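Local coordinates for HslVU complex proteolytic subunit, putative (Trypanosoma brucei brucei, PDB 4HNZ), which serves as the proteolytic subunit of the mitochondrial HslVU complex, a threonine-type peptidase that hydrolyses protein substrates unfolded and passed on by HslU, at residues L4-G9 with A136-D141; Q70-A75 with A100-E105. All blocks are in the same frame, centred on the assembly; numbering follows the deposited sequence.

Contact 1 (L4-G9 with A136-D141); sequences LSVRKG and ALIDVD
Lys8 reaches Ile138 with a side chain that is extended along its whole length: CG stands anti to the backbone N (chi1 -178°), and the later torsions keep the chain nearly straight as it leaves the end of the strand. Ile138 answers from the other side. Its CG1 is likewise anti to the backbone N, and the turn about the CB-CG1 bond brings CD1 back toward strand 3-8 although the CB itself does not point there. The polar half of the contact is one ammonium on one carbonyl, with Lys8 NZ giving a hydrogen bond of 2.7 Å to Ile138 O. The nitrogen stands above the carbonyl plane, 41° out of it, at a C=O...N angle of 138°. Lys8 CE follows 3.3 Å from the same Ile138 O, so the end of the lysine chain leans on that peptide. A second hydrogen bond runs from the ammonium to Tyr143 O. Two main-chain carbonyls thus grip Lys8 NZ, with Val140 O nearby at 3.5 Å, which would be expected to favour its charge.

Nearer the strand's own backbone the contact turns apolar. Val6 CG1 meets Ile138 CD1 at 3.9 Å, the two side chains passing alongside with opposite headings, while CD1 also lies 4.1 Å from Arg7 O. Ile138 sits in a type I turn from Leu137 to Val140, closed by Val140 N bonding to Leu137 O at 3.0 Å. The turn follows on from helix 127-137, and Leu137 and Val140 pack on a second subunit. Strand 3-8 runs between strands 11-22 and 120-123, both antiparallel to it; Ile138 also touches Ile120, and Val6 packs on Ala149 of helix 145-159.

Contact 2 (Q70-A75 with A100-E105); sequences QLTRAA and AEETLE
Glu102 reaches the first turn of helix 71-84 with its carboxylate, and Thr72 meets it there. Thr72 OG1 donates to Glu102 OE2 at 2.7 Å, meeting that oxygen on its anti side and 24° out of the carboxylate plane. With OG1 beside the backbone N (chi1 -60°), the hydroxyl and Thr72 N face the same oxygen, although the bond from Thr72 N to Glu102 OE2, at 3.4 Å, is weak. A water donates a third hydrogen bond to OE2, while Glu102 OE1 rests 3.4 Å from Leu71 CB. The position at the N-terminal end of the helix would be expected to favour the charged carboxylate.

Deeper in, Leu104 spreads its two methyls under the helix: CD1 lies 4.0 Å from Leu71 CG, and CD2 is 3.9 Å from Ala75 CB. This is one helix-on-sheet layer of the four-layer αββα sandwich of Ntn hydrolases, with helix 71-75 and strand 103-105 almost parallel, 10° apart, their axes 9.2 Å from each other.

Farther out, Leu71 also packs on Val97 of the adjoining strand and on Ile64 of helix 50-66. Glu102 is held from its backbone side by Ser99 OG, which accepts from Glu102 N.

How the contacts relate
Contacts 1 and 2 lie on either side of the paired sheets, contact 1 against the turn following helix 127-137 and contact 2 against helix 71-84, and their centres are about 19 Å apart. Arg7 bridges them: its CB points away from segment 136-141, and its guanidinium crosses to segment 100-105, where NH1 bonds to Thr103 OG1 at 2.7 Å and NE to Ala100 O at 3.3 Å. The two sheets are thereby tied together near one end of the strands. In sequence, both segments of contact 2 fall between those of contact 1. Neither contact includes Thr1, the probable nucleophile, or the magnesium site of Thr157, Asp160 and Ser163.

Contact 1 (L4-G9 with A136-D141)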
ATOM      1  N   LEU A   4     -19.315 -20.475  22.594  1.00 13.21           N
ATOM      2  CA  LEU A   4     -20.004 -21.597  21.991  1.00 13.18           C
ATOM      3  C   LEU A   4     -21.294 -21.842  22.707  1.00 14.09           C
ATOM      4  O   LEU A   4     -21.359 -21.860  23.954  1.00 14.26           O
ATOM      5  CB  LEU A   4     -19.138 -22.821  22.086  1.00 13.10           C
ATOM      6  CG  LEU A   4     -19.817 -24.112  21.704  1.00 13.67           C
ATOM      7  CD1 LEU A   4     -20.108 -24.129  20.223  1.00 13.71           C
ATOM      8  CD2 LEU A   4     -18.975 -25.329  22.052  1.00 13.92           C
ATOM      9  N   SER A   5     -22.349 -22.047  21.939  1.00 14.67           N
ATOM     10  CA  SER A   5     -23.655 -22.431  22.487  1.00 15.53           C
ATOM     11  C   SER A   5     -24.095 -23.738  21.838  1.00 16.19           C
ATOM     12  O   SER A   5     -24.045 -23.879  20.628  1.00 15.94           O
ATOM     13  CB  SER A   5     -24.697 -21.351  22.175  1.00 15.60           C
ATOM     14  OG  SER A   5     -25.989 -21.736  22.637  1.00 17.98           O
ATOM     15  N   VAL A   6     -24.557 -24.685  22.647  1.00 17.32           N
ATOM     16  CA  VAL A   6     -25.126 -25.927  22.164  1.00 18.27           C
ATOM     17  C   VAL A   6     -26.496 -26.189  22.815  1.00 19.66           C
ATOM     18  O   VAL A   6     -26.612 -26.140  24.027  1.00 19.41           O
ATOM     19  CB  VAL A   6     -24.235 -27.110  22.566  1.00 18.90           C
ATOM     20  CG1 VAL A   6     -24.788 -28.400  22.033  1.00 19.56           C
ATOM     21  CG2 VAL A   6     -22.802 -26.883  22.073  1.00 18.79           C
ATOM     22  N   ARG A   7     -27.503 -26.411  21.995  1.00 20.90           N
ATOM     23  CA  ARG A   7     -28.805 -26.776  22.444  1.00 23.63           C
ATOM     24  C   ARG A   7     -28.996 -28.233  22.052  1.00 24.23           C
ATOM     25  O   ARG A   7     -28.914 -28.570  20.883  1.00 24.10           O
ATOM     26  CB  ARG A   7     -29.881 -25.888  21.772  1.00 25.01           C
ATOM     27  CG  ARG A   7     -31.319 -26.255  22.116  1.00 26.72           C
ATOM     28  CD  ARG A   7     -32.355 -25.274  21.512  1.00 28.28           C
ATOM     29  NE  ARG A   7     -32.381 -24.011  22.254  1.00 30.23           N
ATOM     30  CZ  ARG A   7     -31.746 -22.890  21.896  1.00 32.54           C
ATOM     31  NH1 ARG A   7     -31.049 -22.834  20.761  1.00 34.07           N
ATOM     32  NH2 ARG A   7     -31.788 -21.797  22.686  1.00 32.76           N
ATOM     33  N   LYS A   8     -29.281 -29.071  23.027  1.00 24.80           N
ATOM     34  CA  LYS A   8     -29.693 -30.436  22.763  1.00 26.00           C
ATOM     35  C   LYS A   8     -30.753 -30.886  23.786  1.00 27.43           C
ATOM     36  O   LYS A   8     -30.534 -30.805  24.996  1.00 26.23           O
ATOM     37  CB  LYS A   8     -28.509 -31.405  22.804  1.00 25.73           C
ATOM     38  CG  LYS A   8     -28.876 -32.860  22.495  1.00 26.42           C
ATOM     39  CD  LYS A   8     -27.651 -33.751  22.569  1.00 27.19           C
ATOM     40  CE  LYS A   8     -27.884 -35.167  22.067  1.00 28.11           C
ATOM     41  NZ  LYS A   8     -26.576 -35.860  21.740  1.00 28.52           N
ATOM     42  N   GLY A   9     -31.883 -31.406  23.273  1.00 29.70           N
ATOM     43  CA  GLY A   9     -33.034 -31.719  24.107  1.00 31.07           C
ATOM     44  C   GLY A   9     -33.528 -30.428  24.732  1.00 32.07           C
ATOM     45  O   GLY A   9     -33.619 -29.376  24.072  1.00 30.44           O
ATOM     46  N   ALA A 136     -19.659 -32.698  15.459  1.00 15.60           N
ATOM     47  CA  ALA A 136     -19.239 -34.088  15.344  1.00 16.10           C
ATOM     48  C   ALA A 136     -19.890 -34.906  16.420  1.00 16.98           C
ATOM     49  O   ALA A 136     -20.109 -36.094  16.239  1.00 17.32           O
ATOM     50  CB  ALA A 136     -17.721 -34.211  15.445  1.00 15.65           C
ATOM     51  N   LEU A 137     -20.189 -34.251  17.535  1.00 17.32           N
ATOM     52  CA  LEU A 137     -20.744 -34.935  18.684  1.00 18.85           C
ATOM     53  C   LEU A 137     -22.263 -34.772  18.872  1.00 19.87           C
ATOM     54  O   LEU A 137     -22.829 -35.461  19.687  1.00 19.60           O
ATOM     55  CB  LEU A 137     -20.073 -34.432  19.954  1.00 18.82           C
ATOM     56  CG  LEU A 137     -18.577 -34.708  20.067  1.00 18.82           C
ATOM     57  CD1 LEU A 137     -18.004 -33.884  21.189  1.00 18.97           C
ATOM     58  CD2 LEU A 137     -18.283 -36.159  20.285  1.00 19.38           C
ATOM     59  N   ILE A 138     -22.895 -33.855  18.126  1.00 20.33           N
ATOM     60  CA  ILE A 138     -24.242 -33.440  18.468  1.00 21.42           C
ATOM     61  C   ILE A 138     -25.218 -34.616  18.495  1.00 24.91           C
ATOM     62  O   ILE A 138     -26.126 -34.684  19.333  1.00 26.20           O
ATOM     63  CB  ILE A 138     -24.746 -32.314  17.515  1.00 20.82           C
ATOM     64  CG1 ILE A 138     -26.069 -31.680  18.033  1.00 20.39           C
ATOM     65  CG2 ILE A 138     -24.889 -32.800  16.050  1.00 20.05           C
ATOM     66  CD1 ILE A 138     -25.960 -30.997  19.381  1.00 20.00           C
ATOM     67  N   ASP A 139     -25.038 -35.538  17.553  1.00 27.25           N
ATOM     68  CA  ASP A 139     -25.958 -36.646  17.339  1.00 29.64           C
ATOM     69  C   ASP A 139     -25.398 -37.934  17.970  1.00 28.57           C
ATOM     70  O   ASP A 139     -25.950 -38.971  17.745  1.00 28.76           O
ATOM     71  CB  ASP A 139     -26.208 -36.853  15.820  1.00 33.82           C
ATOM     72  CG  ASP A 139     -24.873 -37.080  14.994  1.00 39.73           C
ATOM     73  OD1 ASP A 139     -23.770 -36.439  15.281  1.00 42.40           O
ATOM     74  OD2 ASP A 139     -24.937 -37.914  14.024  1.00 47.66           O
ATOM     75  N   VAL A 140     -24.331 -37.887  18.763  1.00 25.85           N
ATOM     76  CA  VAL A 140     -23.856 -39.106  19.347  1.00 25.67           C
ATOM     77  C   VAL A 140     -24.289 -39.409  20.781  1.00 25.95           C
ATOM     78  O   VAL A 140     -24.298 -38.562  21.684  1.00 25.56           O
ATOM     79  CB  VAL A 140     -22.304 -39.392  19.197  1.00 25.02           C
ATOM     80  CG1 VAL A 140     -21.580 -38.366  18.390  1.00 23.68           C
ATOM     81  CG2 VAL A 140     -21.608 -39.618  20.515  1.00 25.34           C
ATOM     82  N   ASP A 141     -24.514 -40.701  20.953  1.00 26.66           N
ATOM     83  CA  ASP A 141     -24.997 -41.321  22.195  1.00 27.86           C
ATOM     84  C   ASP A 141     -24.020 -41.072  23.310  1.00 27.30           C
ATOM     85  O   ASP A 141     -22.827 -41.144  23.145  1.00 26.57           O
ATOM     86  CB  ASP A 141     -25.107 -42.834  22.030  1.00 28.85           C
ATOM     87  CG  ASP A 141     -25.967 -43.244  20.835  1.00 29.53           C
ATOM     88  OD1 ASP A 141     -26.862 -42.469  20.481  1.00 29.27           O
ATOM     89  OD2 ASP A 141     -25.793 -44.371  20.277  1.00 30.82           O
TER

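Contact 2 (Q70-A75 with A100-E105)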
ATOM      1  N   GLN A  70     -40.046 -11.275  22.152  1.00 64.98           N
ATOM      2  CA  GLN A  70     -39.595 -11.545  20.801  1.00 59.36           C
ATOM      3  C   GLN A  70     -38.097 -11.281  20.775  1.00 51.99           C
ATOM      4  O   GLN A  70     -37.623 -10.222  20.352  1.00 44.26           O
ATOM      5  CB  GLN A  70     -40.393 -10.673  19.826  1.00 56.98           C
ATOM      6  CG  GLN A  70     -41.896 -10.722  20.080  1.00 53.82           C
ATOM      7  CD  GLN A  70     -42.493  -9.337  20.169  1.00 50.98           C
ATOM      8  OE1 GLN A  70     -42.767  -8.726  19.148  1.00 44.14           O
ATOM      9  NE2 GLN A  70     -42.646  -8.810  21.403  1.00 51.15           N
ATOM     10  N   LEU A  71     -37.350 -12.292  21.187  1.00 48.84           N
ATOM     11  CA  LEU A  71     -35.912 -12.171  21.220  1.00 44.65           C
ATOM     12  C   LEU A  71     -35.343 -11.943  19.804  1.00 40.50           C
ATOM     13  O   LEU A  71     -34.415 -11.146  19.620  1.00 38.10           O
ATOM     14  CB  LEU A  71     -35.285 -13.411  21.865  1.00 45.96           C
ATOM     15  CG  LEU A  71     -33.796 -13.363  22.216  1.00 46.49           C
ATOM     16  CD1 LEU A  71     -33.498 -12.191  23.128  1.00 45.76           C
ATOM     17  CD2 LEU A  71     -33.383 -14.675  22.873  1.00 49.82           C
ATOM     18  N   THR A  72     -35.850 -12.676  18.818  1.00 38.03           N
ATOM     19  CA  THR A  72     -35.363 -12.534  17.437  1.00 36.18           C
ATOM     20  C   THR A  72     -35.580 -11.138  16.892  1.00 33.58           C
ATOM     21  O   THR A  72     -34.689 -10.596  16.226  1.00 31.05           O
ATOM     22  CB  THR A  72     -36.052 -13.542  16.518  1.00 38.97           C
ATOM     23  OG1 THR A  72     -35.758 -14.852  17.010  1.00 41.34           O
ATOM     24  CG2 THR A  72     -35.543 -13.433  15.096  1.00 38.87           C
ATOM     25  N   ARG A  73     -36.736 -10.552  17.176  1.00 31.23           N
ATOM     26  CA  ARG A  73     -36.989  -9.217  16.703  1.00 32.98           C
ATOM     27  C   ARG A  73     -36.065  -8.196  17.384  1.00 29.15           C
ATOM     28  O   ARG A  73     -35.571  -7.277  16.752  1.00 30.78           O
ATOM     29  CB  ARG A  73     -38.431  -8.820  16.915  1.00 38.59           C
ATOM     30  CG  ARG A  73     -38.892  -7.752  15.941  1.00 46.89           C
ATOM     31  CD  ARG A  73     -39.595  -6.611  16.666  1.00 54.64           C
ATOM     32  NE  ARG A  73     -40.760  -6.034  15.997  1.00 66.28           N
ATOM     33  CZ  ARG A  73     -41.976  -6.589  16.003  1.00 73.42           C
ATOM     34  NH1 ARG A  73     -42.994  -5.965  15.414  1.00 74.56           N
ATOM     35  NH2 ARG A  73     -42.165  -7.789  16.551  1.00 78.20           N
ATOM     36  N   ALA A  74     -35.822  -8.368  18.676  1.00 25.67           N
ATOM     37  CA  ALA A  74     -34.903  -7.522  19.403  1.00 23.36           C
ATOM     38  C   ALA A  74     -33.467  -7.550  18.789  1.00 20.72           C
ATOM     39  O   ALA A  74     -32.827  -6.539  18.620  1.00 18.29           O
ATOM     40  CB  ALA A  74     -34.871  -7.919  20.875  1.00 23.45           C
ATOM     41  N   ALA A  75     -33.000  -8.744  18.500  1.00 19.97           N
ATOM     42  CA  ALA A  75     -31.725  -8.929  17.890  1.00 19.63           C
ATOM     43  C   ALA A  75     -31.650  -8.199  16.550  1.00 19.34           C
ATOM     44  O   ALA A  75     -30.692  -7.491  16.302  1.00 19.01           O
ATOM     45  CB  ALA A  75     -31.423 -10.419  17.715  1.00 19.26           C
ATOM     46  N   ALA A 100     -33.957 -20.093  26.567  1.00 34.36           N
ATOM     47  CA  ALA A 100     -34.283 -21.514  26.517  1.00 37.12           C
ATOM     48  C   ALA A 100     -34.810 -21.851  25.129  1.00 37.89           C
ATOM     49  O   ALA A 100     -34.413 -22.862  24.555  1.00 39.02           O
ATOM     50  CB  ALA A 100     -35.284 -21.879  27.591  1.00 38.26           C
ATOM     51  N   GLU A 101     -35.615 -20.960  24.561  1.00 40.88           N
ATOM     52  CA  GLU A 101     -36.198 -21.179  23.233  1.00 45.20           C
ATOM     53  C   GLU A 101     -35.245 -20.897  22.066  1.00 40.89           C
ATOM     54  O   GLU A 101     -35.178 -21.691  21.136  1.00 42.23           O
ATOM     55  CB  GLU A 101     -37.471 -20.322  23.043  1.00 50.98           C
ATOM     56  CG  GLU A 101     -38.722 -20.877  23.712  1.00 58.21           C
ATOM     57  CD  GLU A 101     -38.529 -21.111  25.197  1.00 63.56           C
ATOM     58  OE1 GLU A 101     -37.966 -20.199  25.861  1.00 61.86           O
ATOM     59  OE2 GLU A 101     -38.883 -22.228  25.683  1.00 68.57           O
ATOM     60  N   GLU A 102     -34.534 -19.769  22.115  1.00 37.78           N
ATOM     61  CA  GLU A 102     -33.883 -19.193  20.948  1.00 34.36           C
ATOM     62  C   GLU A 102     -32.421 -18.903  21.222  1.00 29.15           C
ATOM     63  O   GLU A 102     -32.038 -18.482  22.308  1.00 30.36           O
ATOM     64  CB  GLU A 102     -34.572 -17.863  20.516  1.00 38.88           C
ATOM     65  CG  GLU A 102     -36.075 -17.921  20.190  1.00 47.89           C
ATOM     66  CD  GLU A 102     -36.782 -16.542  20.236  1.00 53.81           C
ATOM     67  OE1 GLU A 102     -37.256 -16.106  21.322  1.00 60.07           O
ATOM     68  OE2 GLU A 102     -36.912 -15.883  19.172  1.00 60.78           O
ATOM     69  N   THR A 103     -31.601 -19.086  20.193  1.00 25.08           N
ATOM     70  CA  THR A 103     -30.241 -18.594  20.169  1.00 22.94           C
ATOM     71  C   THR A 103     -29.989 -17.775  18.902  1.00 21.26           C
ATOM     72  O   THR A 103     -30.257 -18.231  17.783  1.00 19.65           O
ATOM     73  CB  THR A 103     -29.220 -19.772  20.183  1.00 23.00           C
ATOM     74  OG1 THR A 103     -29.502 -20.663  21.275  1.00 25.18           O
ATOM     75  CG2 THR A 103     -27.847 -19.264  20.337  1.00 22.05           C
ATOM     76  N   LEU A 104     -29.374 -16.619  19.074  1.00 20.88           N
ATOM     77  CA  LEU A 104     -28.962 -15.782  17.964  1.00 20.87           C
ATOM     78  C   LEU A 104     -27.535 -15.322  18.100  1.00 19.45           C
ATOM     79  O   LEU A 104     -27.084 -14.925  19.153  1.00 20.93           O
ATOM     80  CB  LEU A 104     -29.803 -14.504  17.880  1.00 21.97           C
ATOM     81  CG  LEU A 104     -31.230 -14.852  17.627  1.00 23.44           C
ATOM     82  CD1 LEU A 104     -32.034 -14.504  18.847  1.00 25.54           C
ATOM     83  CD2 LEU A 104     -31.760 -14.119  16.400  1.00 24.59           C
ATOM     84  N   GLU A 105     -26.907 -15.228  16.958  1.00 18.96           N
ATOM     85  CA  GLU A 105     -25.635 -14.649  16.844  1.00 19.35           C
ATOM     86  C   GLU A 105     -25.787 -13.344  16.042  1.00 18.19           C
ATOM     87  O   GLU A 105     -26.442 -13.289  14.996  1.00 16.26           O
ATOM     88  CB  GLU A 105     -24.707 -15.652  16.138  1.00 19.68           C
ATOM     89  CG  GLU A 105     -23.497 -15.049  15.459  1.00 21.21           C
ATOM     90  CD  GLU A 105     -22.709 -16.081  14.613  1.00 23.69           C
ATOM     91  OE1 GLU A 105     -23.036 -17.310  14.688  1.00 21.43           O
ATOM     92  OE2 GLU A 105     -21.750 -15.632  13.895  1.00 22.61           O
TER
HETATM   93  O   HOH W   1     -38.978 -14.160  18.959  1.00 37.25           O